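Local structure of exopolygalacturonate lyase (Vibrio vulnificus, 5A29) at residues S472-Y477 / L526-T531; M97-E102 / K533-Q538; K412-L417 / P467-S472. The protein probably cleaves polygalacturonate, the backbone of pectin, by beta-elimination as a metal-binding lyase of polysaccharide lyase family 2. All blocks are in the same frame, centred on the assembly; numbering follows the deposited sequence.

Overall arrangement
From the N terminus, the end of helix 88-101 opens interaction 2, whose partner 533-538 arrives more than 400 residues later, just after helix 521-532. Interactions 3 and 1 both nest inside that long loop and follow one another in series. Interaction 3 closes the shorter loop from 412-417 to the start of helix 467-480; interaction 1 uses the next turn of the same helix, its segment overlapping at S472, and closes on helix 521-532. Interactions 1 and 2 touch directly, T531 OG1 lying 2.8 Å from T536 OG1. The three contacts thus join the approach to helix 417-426, helix 467-480, helix 521-532 and helix 88-101 in a continuous run.

Interaction 1 (S472-Y477 / L526-T531); sequences SAIELY and LTLDAT. With EDO (1,2-ethanediol), chain F.
I474 reaches across from helix 467-480 to T527, L528 and T531 of helix 521-532. Its CB lies 4.0 Å from C1 of a bound 1,2-ethanediol, probably a crystallisation additive. At the first branch, CG2 comes within 3.4 Å of T531 OG1. CG1 is set anti to the carbonyl carbon (chi1 -65°) and carries CD1 onward to the backbone between T527 and L528, where CD1 is 3.6 Å from L528 N and 4.0 Å from L528 CB. The tip therefore rests on main chain as well as side chain. The two segments run nearly parallel, with axes 10.5 Å apart at an angle of 23°, consistent with neighbouring helices of the alpha/alpha barrel fold known for this lyase family. One turn on from I474, the Y477 ring passes T531, its CD2 coming to 3.9 Å from T531 CG2. The hydroxyl beside I474 is not left without polar partners: T531 OG1 donates to T527 O at 2.9 Å and also hydrogen-bonds T536. T531 N approaches that same carbonyl from the opposite face of its plane. Beyond I474, E475 OE2 accepts from O1 of the diol at 2.7 Å, while its carboxylate forms salt bridges with R422 and R425 of helix 417-426, and T527 CG2 packs against the diol from the other helix.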
# COMPACT_ATOMS: atom_id res chain seq x y z
N SER A 472 10.12 -9.69 -8.08
CA SER A 472 9.95 -9.69 -9.54
C SER A 472 10.69 -10.91 -10.14
O SER A 472 10.24 -11.53 -11.12
CB SER A 472 10.56 -8.42 -10.13
OG SER A 472 9.72 -7.30 -9.78
N ALA A 473 11.91 -11.15 -9.68
CA ALA A 473 12.68 -12.31 -10.22
C ALA A 473 11.96 -13.64 -9.95
O ALA A 473 11.97 -14.57 -10.78
CB ALA A 473 14.13 -12.28 -9.64
N ILE A 474 11.35 -13.77 -8.76
CA ILE A 474 10.55 -14.93 -8.47
C ILE A 474 9.34 -15.04 -9.41
O ILE A 474 9.02 -16.14 -9.88
CB ILE A 474 10.11 -14.93 -6.99
CG1 ILE A 474 11.36 -15.07 -6.07
CG2 ILE A 474 9.02 -15.99 -6.70
CD1 ILE A 474 11.02 -14.62 -4.62
N GLU A 475 8.63 -13.92 -9.65
CA GLU A 475 7.54 -14.01 -10.68
C GLU A 475 8.06 -14.46 -12.04
O GLU A 475 7.44 -15.28 -12.72
CB GLU A 475 6.85 -12.64 -10.89
CG GLU A 475 6.15 -12.18 -9.67
CD GLU A 475 4.84 -12.93 -9.38
OE1 GLU A 475 4.26 -13.55 -10.32
OE2 GLU A 475 4.40 -12.81 -8.22
N LEU A 476 9.22 -13.98 -12.45
CA LEU A 476 9.67 -14.38 -13.74
C LEU A 476 10.12 -15.85 -13.74
O LEU A 476 9.96 -16.55 -14.73
CB LEU A 476 10.89 -13.54 -14.20
CG LEU A 476 10.36 -12.24 -14.84
CD1 LEU A 476 11.44 -11.19 -14.78
CD2 LEU A 476 10.00 -12.52 -16.33
N TYR A 477 10.70 -16.29 -12.65
CA TYR A 477 10.88 -17.77 -12.52
C TYR A 477 9.54 -18.55 -12.63
O TYR A 477 9.50 -19.57 -13.36
CB TYR A 477 11.62 -18.11 -11.19
CG TYR A 477 11.84 -19.58 -11.06
CD1 TYR A 477 12.80 -20.23 -11.85
CD2 TYR A 477 11.04 -20.34 -10.20
CE1 TYR A 477 12.96 -21.62 -11.79
CE2 TYR A 477 11.19 -21.74 -10.12
CZ TYR A 477 12.15 -22.36 -10.92
OH TYR A 477 12.25 -23.75 -10.82
N LEU A 526 12.26 -14.53 2.60
CA LEU A 526 11.62 -15.83 2.86
C LEU A 526 10.84 -16.33 1.68
O LEU A 526 10.68 -17.58 1.48
CB LEU A 526 10.74 -15.74 4.07
CG LEU A 526 11.54 -15.41 5.33
CD1 LEU A 526 10.55 -15.31 6.48
CD2 LEU A 526 12.61 -16.50 5.63
N THR A 527 10.38 -15.41 0.84
CA THR A 527 9.60 -15.88 -0.38
C THR A 527 10.64 -16.54 -1.32
O THR A 527 10.37 -17.55 -2.01
CB THR A 527 8.87 -14.67 -1.04
OG1 THR A 527 7.95 -14.09 -0.07
CG2 THR A 527 7.99 -15.14 -2.27
N LEU A 528 11.84 -15.95 -1.42
CA LEU A 528 12.85 -16.59 -2.22
C LEU A 528 13.22 -17.97 -1.62
O LEU A 528 13.36 -18.97 -2.40
CB LEU A 528 14.10 -15.73 -2.33
CG LEU A 528 15.32 -16.38 -2.97
CD1 LEU A 528 15.02 -16.88 -4.38
CD2 LEU A 528 16.55 -15.45 -3.04
N ASP A 529 13.35 -18.01 -0.30
CA ASP A 529 13.72 -19.31 0.32
C ASP A 529 12.60 -20.33 0.04
O ASP A 529 12.87 -21.52 -0.21
CB ASP A 529 13.78 -19.16 1.82
CG ASP A 529 14.52 -20.32 2.45
OD1 ASP A 529 15.71 -20.55 2.08
OD2 ASP A 529 13.89 -20.94 3.33
N ALA A 530 11.34 -19.90 0.17
CA ALA A 530 10.22 -20.79 -0.18
C ALA A 530 10.34 -21.30 -1.62
O ALA A 530 10.06 -22.49 -1.88
CB ALA A 530 8.88 -20.08 0.08
N THR A 531 10.75 -20.45 -2.56
CA THR A 531 10.79 -20.79 -3.96
C THR A 531 11.92 -21.83 -4.13
O THR A 531 11.79 -22.77 -4.90
CB THR A 531 11.09 -19.55 -4.87
OG1 THR A 531 10.04 -18.57 -4.71
CG2 THR A 531 11.11 -19.89 -6.31
C1 EDO F . 6.85 -12.90 -5.82
O1 EDO F . 5.98 -11.87 -6.28
C2 EDO F . 5.98 -14.00 -5.22
O2 EDO F . 5.28 -14.64 -6.29

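Interaction 2 (M97-E102 / K533-Q538); sequences MSVVTE and KGKTAQ
E102 and K535 form the ionic part of the contact: OE2 and NZ are modelled as a salt bridge at 2.3 Å, too short for a normal ion pair, so its exact geometry is doubtful. A quarter-turn at the end of the lysine chain (chi4 -97°) swings NZ out of line with the extended methylenes.

Among the hydrogen bonds, K533 NZ donates to V100 O at 3.0 Å, from 42° above the carbonyl plane. The stronger partner of that ammonium is D529, in a salt bridge whose direction lies roughly at right angles to the bond to V100 O. K535 NZ gives V99 O a weak bond of 3.3 Å, reinforced by a water that accepts from NZ and donates to V99 O at 2.8 Å and to E102 OE1 at 3.0 Å. The two lysines thus meet main-chain oxygens in the last turn of helix 88-101, where the negative end of the helix dipole would be expected to suit positive charge.

Van der Waals contact centres on V99. Its CG1 touches Q538 CB at 3.9 Å and K535 CD at 4.1 Å, while CG2 lies 3.7 Å from Q538 O.

Both helices have just ended here: E102 leaves helical geometry with positive phi, and G534 is the C-prime residue of a Schellman motif closing helix 521-532. At this surface the C-terminal turn of helix 88-101 is flanked by the loop 533-538, with V100 packed on L526 and A530 of helix 521-532 and M97 turned to helices 27-46 and 105-120.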
# COMPACT_ATOMS: atom_id res chain seq x y z
N MET A 97 8.14 -17.67 7.94
CA MET A 97 9.29 -18.38 8.56
C MET A 97 8.83 -19.79 8.99
O MET A 97 9.56 -20.78 8.81
CB MET A 97 9.72 -17.63 9.82
CG MET A 97 11.00 -18.20 10.40
SD MET A 97 12.44 -17.90 9.31
CE MET A 97 13.76 -18.07 10.52
N SER A 98 7.61 -19.92 9.49
CA SER A 98 7.13 -21.28 9.83
C SER A 98 6.98 -22.12 8.56
O SER A 98 7.27 -23.35 8.57
CB SER A 98 5.81 -21.29 10.62
OG SER A 98 6.05 -20.97 11.95
N VAL A 99 6.53 -21.53 7.46
CA VAL A 99 6.42 -22.30 6.21
C VAL A 99 7.79 -22.82 5.76
O VAL A 99 7.97 -24.01 5.38
CB VAL A 99 5.82 -21.44 5.04
CG1 VAL A 99 6.08 -22.04 3.66
CG2 VAL A 99 4.35 -21.20 5.27
N VAL A 100 8.78 -21.94 5.77
CA VAL A 100 10.05 -22.35 5.14
C VAL A 100 10.89 -23.23 6.07
O VAL A 100 11.72 -23.97 5.62
CB VAL A 100 10.92 -21.20 4.59
CG1 VAL A 100 10.14 -20.41 3.53
CG2 VAL A 100 11.50 -20.29 5.65
N THR A 101 10.73 -23.04 7.36
CA THR A 101 11.53 -23.82 8.31
C THR A 101 10.83 -25.11 8.76
O THR A 101 11.48 -25.95 9.35
CB THR A 101 11.95 -23.04 9.56
OG1 THR A 101 10.81 -22.66 10.29
CG2 THR A 101 12.86 -21.82 9.24
N GLU A 102 9.52 -25.24 8.52
CA GLU A 102 8.69 -26.33 9.06
C GLU A 102 8.71 -26.32 10.57
O GLU A 102 8.57 -27.36 11.19
CB GLU A 102 9.23 -27.69 8.59
CG GLU A 102 9.45 -27.78 7.11
CD GLU A 102 8.16 -28.01 6.37
OE1 GLU A 102 7.07 -27.98 7.00
OE2 GLU A 102 8.25 -28.23 5.15
N LYS A 533 12.71 -24.03 -2.04
CA LYS A 533 12.23 -25.24 -1.41
C LYS A 533 10.91 -25.70 -2.09
O LYS A 533 10.23 -26.56 -1.58
CB LYS A 533 12.04 -25.04 0.08
CG LYS A 533 13.37 -24.77 0.79
CD LYS A 533 13.11 -24.22 2.20
CE LYS A 533 14.47 -24.27 2.89
NZ LYS A 533 14.35 -23.53 4.16
N GLY A 534 10.59 -25.15 -3.25
CA GLY A 534 9.33 -25.47 -3.98
C GLY A 534 8.04 -25.18 -3.23
O GLY A 534 7.06 -25.87 -3.45
N LYS A 535 8.00 -24.18 -2.35
CA LYS A 535 6.80 -23.85 -1.56
C LYS A 535 6.23 -22.41 -1.80
O LYS A 535 5.61 -21.85 -0.91
CB LYS A 535 7.09 -23.96 -0.06
CG LYS A 535 7.70 -25.25 0.45
CD LYS A 535 8.27 -24.91 1.82
CE LYS A 535 9.03 -26.02 2.50
NZ LYS A 535 8.11 -26.70 3.44
N THR A 536 6.53 -21.76 -2.91
CA THR A 536 6.20 -20.32 -3.07
C THR A 536 4.76 -19.97 -2.75
O THR A 536 4.48 -18.99 -2.01
CB THR A 536 6.46 -19.83 -4.48
OG1 THR A 536 7.78 -20.20 -4.89
CG2 THR A 536 6.32 -18.33 -4.53
N ALA A 537 3.85 -20.78 -3.32
CA ALA A 537 2.42 -20.60 -3.16
C ALA A 537 1.99 -20.63 -1.70
O ALA A 537 0.90 -20.19 -1.37
CB ALA A 537 1.69 -21.72 -3.95
N GLN A 538 2.83 -21.14 -0.80
CA GLN A 538 2.36 -21.28 0.56
C GLN A 538 2.62 -20.02 1.41
O GLN A 538 2.17 -19.94 2.52
CB GLN A 538 3.02 -22.50 1.25
CG GLN A 538 2.55 -23.83 0.61
CD GLN A 538 3.46 -24.99 0.92
OE1 GLN A 538 3.84 -25.19 2.07
NE2 GLN A 538 3.85 -25.75 -0.11
O HOH W 1 5.83 -25.88 5.34

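Interaction 3 (K412-L417 / P467-S472); sequences KTEEYL and PMTLFS
E414 and T469 meet at their polar ends, their side chains lying obliquely to one another. A bend at chi2 (101°) turns the E414 carboxylate back to the first turn of helix 467-480. There T469 OG1 donates to OE2 at 2.9 Å, on the syn side and 25° out of the carboxylate plane.

M468 approaches the loop with its stem: its CB is 3.9 Å from E414 CB, and its CG lies 4.0 Å from T413 OG1 and 3.9 Å from E415 CG. The rest of the chain then folds away, so that CE ends in plane at the edge of the F471 ring. One turn further along helix 467-480, S472 OG is met by L417 CD2 at 3.6 Å. That hydroxyl is turned back on its own helix, donating to M468 O at 3.0 Å from the opposite face of the carbonyl to S472 N.

This contact ties the loop leading into helix 417-426 to the N-terminal end of helix 467-480, away from the manganese site. The carboxylate has further partners, W445 NE1 at OE2, its strongest, and S466 OG at OE1; T469 OG1 in turn is bonded by S466 N. E414 N, by contrast, is buried with no polar partner in the model. Held by neutral hydrogen-bonding groups near a helix N terminus, the buried carboxylate is plausibly kept as an anion by these donors, with no salt bridge seen across the contact.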
# COMPACT_ATOMS: atom_id res chain seq x y z
N LYS A 412 12.92 4.35 -7.98
CA LYS A 412 14.26 3.88 -7.55
C LYS A 412 14.35 2.35 -7.66
O LYS A 412 15.39 1.77 -8.00
CB LYS A 412 14.53 4.33 -6.11
N THR A 413 13.24 1.67 -7.35
CA THR A 413 13.22 0.22 -7.33
C THR A 413 12.08 -0.29 -8.23
O THR A 413 11.28 0.51 -8.77
CB THR A 413 12.99 -0.27 -5.90
OG1 THR A 413 11.65 0.06 -5.50
CG2 THR A 413 13.96 0.42 -4.91
N GLU A 414 12.03 -1.60 -8.43
CA GLU A 414 11.13 -2.21 -9.45
C GLU A 414 9.68 -2.34 -8.99
O GLU A 414 8.96 -3.34 -9.28
CB GLU A 414 11.72 -3.66 -9.76
CG GLU A 414 13.12 -3.52 -10.35
CD GLU A 414 14.20 -3.81 -9.27
OE1 GLU A 414 14.06 -3.35 -8.10
OE2 GLU A 414 15.17 -4.49 -9.59
N GLU A 415 9.16 -1.37 -8.22
CA GLU A 415 7.79 -1.46 -7.79
C GLU A 415 6.84 -1.64 -8.99
O GLU A 415 5.91 -2.45 -8.95
CB GLU A 415 7.35 -0.15 -7.06
CG GLU A 415 8.07 -0.06 -5.73
CD GLU A 415 7.80 1.24 -4.99
OE1 GLU A 415 7.53 2.27 -5.64
OE2 GLU A 415 7.78 1.18 -3.75
N TYR A 416 7.00 -0.83 -10.01
CA TYR A 416 5.95 -0.77 -11.08
C TYR A 416 6.05 -2.03 -11.98
O TYR A 416 5.08 -2.41 -12.66
CB TYR A 416 6.17 0.43 -12.03
CG TYR A 416 5.66 1.72 -11.40
CD1 TYR A 416 5.40 1.81 -10.02
CD2 TYR A 416 5.48 2.85 -12.19
CE1 TYR A 416 4.99 3.02 -9.45
CE2 TYR A 416 5.07 4.06 -11.62
CZ TYR A 416 4.83 4.14 -10.27
OH TYR A 416 4.45 5.38 -9.75
N LEU A 417 7.22 -2.62 -12.00
CA LEU A 417 7.44 -3.90 -12.68
C LEU A 417 6.59 -5.05 -12.16
O LEU A 417 6.11 -5.93 -12.95
CB LEU A 417 8.94 -4.26 -12.65
CG LEU A 417 9.30 -5.65 -13.25
CD1 LEU A 417 9.10 -5.67 -14.76
CD2 LEU A 417 10.79 -5.93 -12.97
N PRO A 467 13.89 -5.25 -2.22
CA PRO A 467 12.92 -6.36 -2.09
C PRO A 467 12.14 -6.62 -3.40
O PRO A 467 11.81 -7.81 -3.77
CB PRO A 467 11.99 -5.87 -0.95
CG PRO A 467 12.89 -4.95 -0.13
CD PRO A 467 13.69 -4.21 -1.19
N MET A 468 11.82 -5.53 -4.13
CA MET A 468 11.09 -5.64 -5.40
C MET A 468 11.91 -6.41 -6.43
O MET A 468 11.30 -7.10 -7.29
CB MET A 468 10.75 -4.27 -6.00
CG MET A 468 9.79 -3.48 -5.13
SD MET A 468 8.20 -4.40 -4.88
CE MET A 468 8.43 -4.64 -3.15
N THR A 469 13.25 -6.36 -6.37
CA THR A 469 14.06 -7.19 -7.29
C THR A 469 13.73 -8.65 -7.11
O THR A 469 13.58 -9.43 -8.10
CB THR A 469 15.60 -7.00 -7.04
OG1 THR A 469 15.88 -5.58 -6.99
CG2 THR A 469 16.38 -7.64 -8.17
N LEU A 470 13.68 -9.05 -5.83
CA LEU A 470 13.47 -10.47 -5.49
C LEU A 470 12.02 -10.88 -5.86
O LEU A 470 11.83 -11.95 -6.44
CB LEU A 470 13.66 -10.76 -3.98
CG LEU A 470 15.03 -10.38 -3.36
CD1 LEU A 470 15.16 -11.08 -1.99
CD2 LEU A 470 16.09 -10.85 -4.30
N PHE A 471 11.01 -10.07 -5.52
CA PHE A 471 9.64 -10.52 -5.84
C PHE A 471 9.50 -10.62 -7.36
O PHE A 471 8.73 -11.45 -7.88
CB PHE A 471 8.57 -9.53 -5.34
CG PHE A 471 8.40 -9.52 -3.83
CD1 PHE A 471 8.13 -10.69 -3.12
CD2 PHE A 471 8.52 -8.31 -3.12
CE1 PHE A 471 7.96 -10.65 -1.71
CE2 PHE A 471 8.34 -8.29 -1.72
CZ PHE A 471 8.04 -9.47 -1.00
N SER A 472 10.12 -9.69 -8.08
CA SER A 472 9.95 -9.69 -9.54
C SER A 472 10.69 -10.91 -10.14
O SER A 472 10.24 -11.53 -11.12
CB SER A 472 10.56 -8.42 -10.13
OG SER A 472 9.72 -7.30 -9.78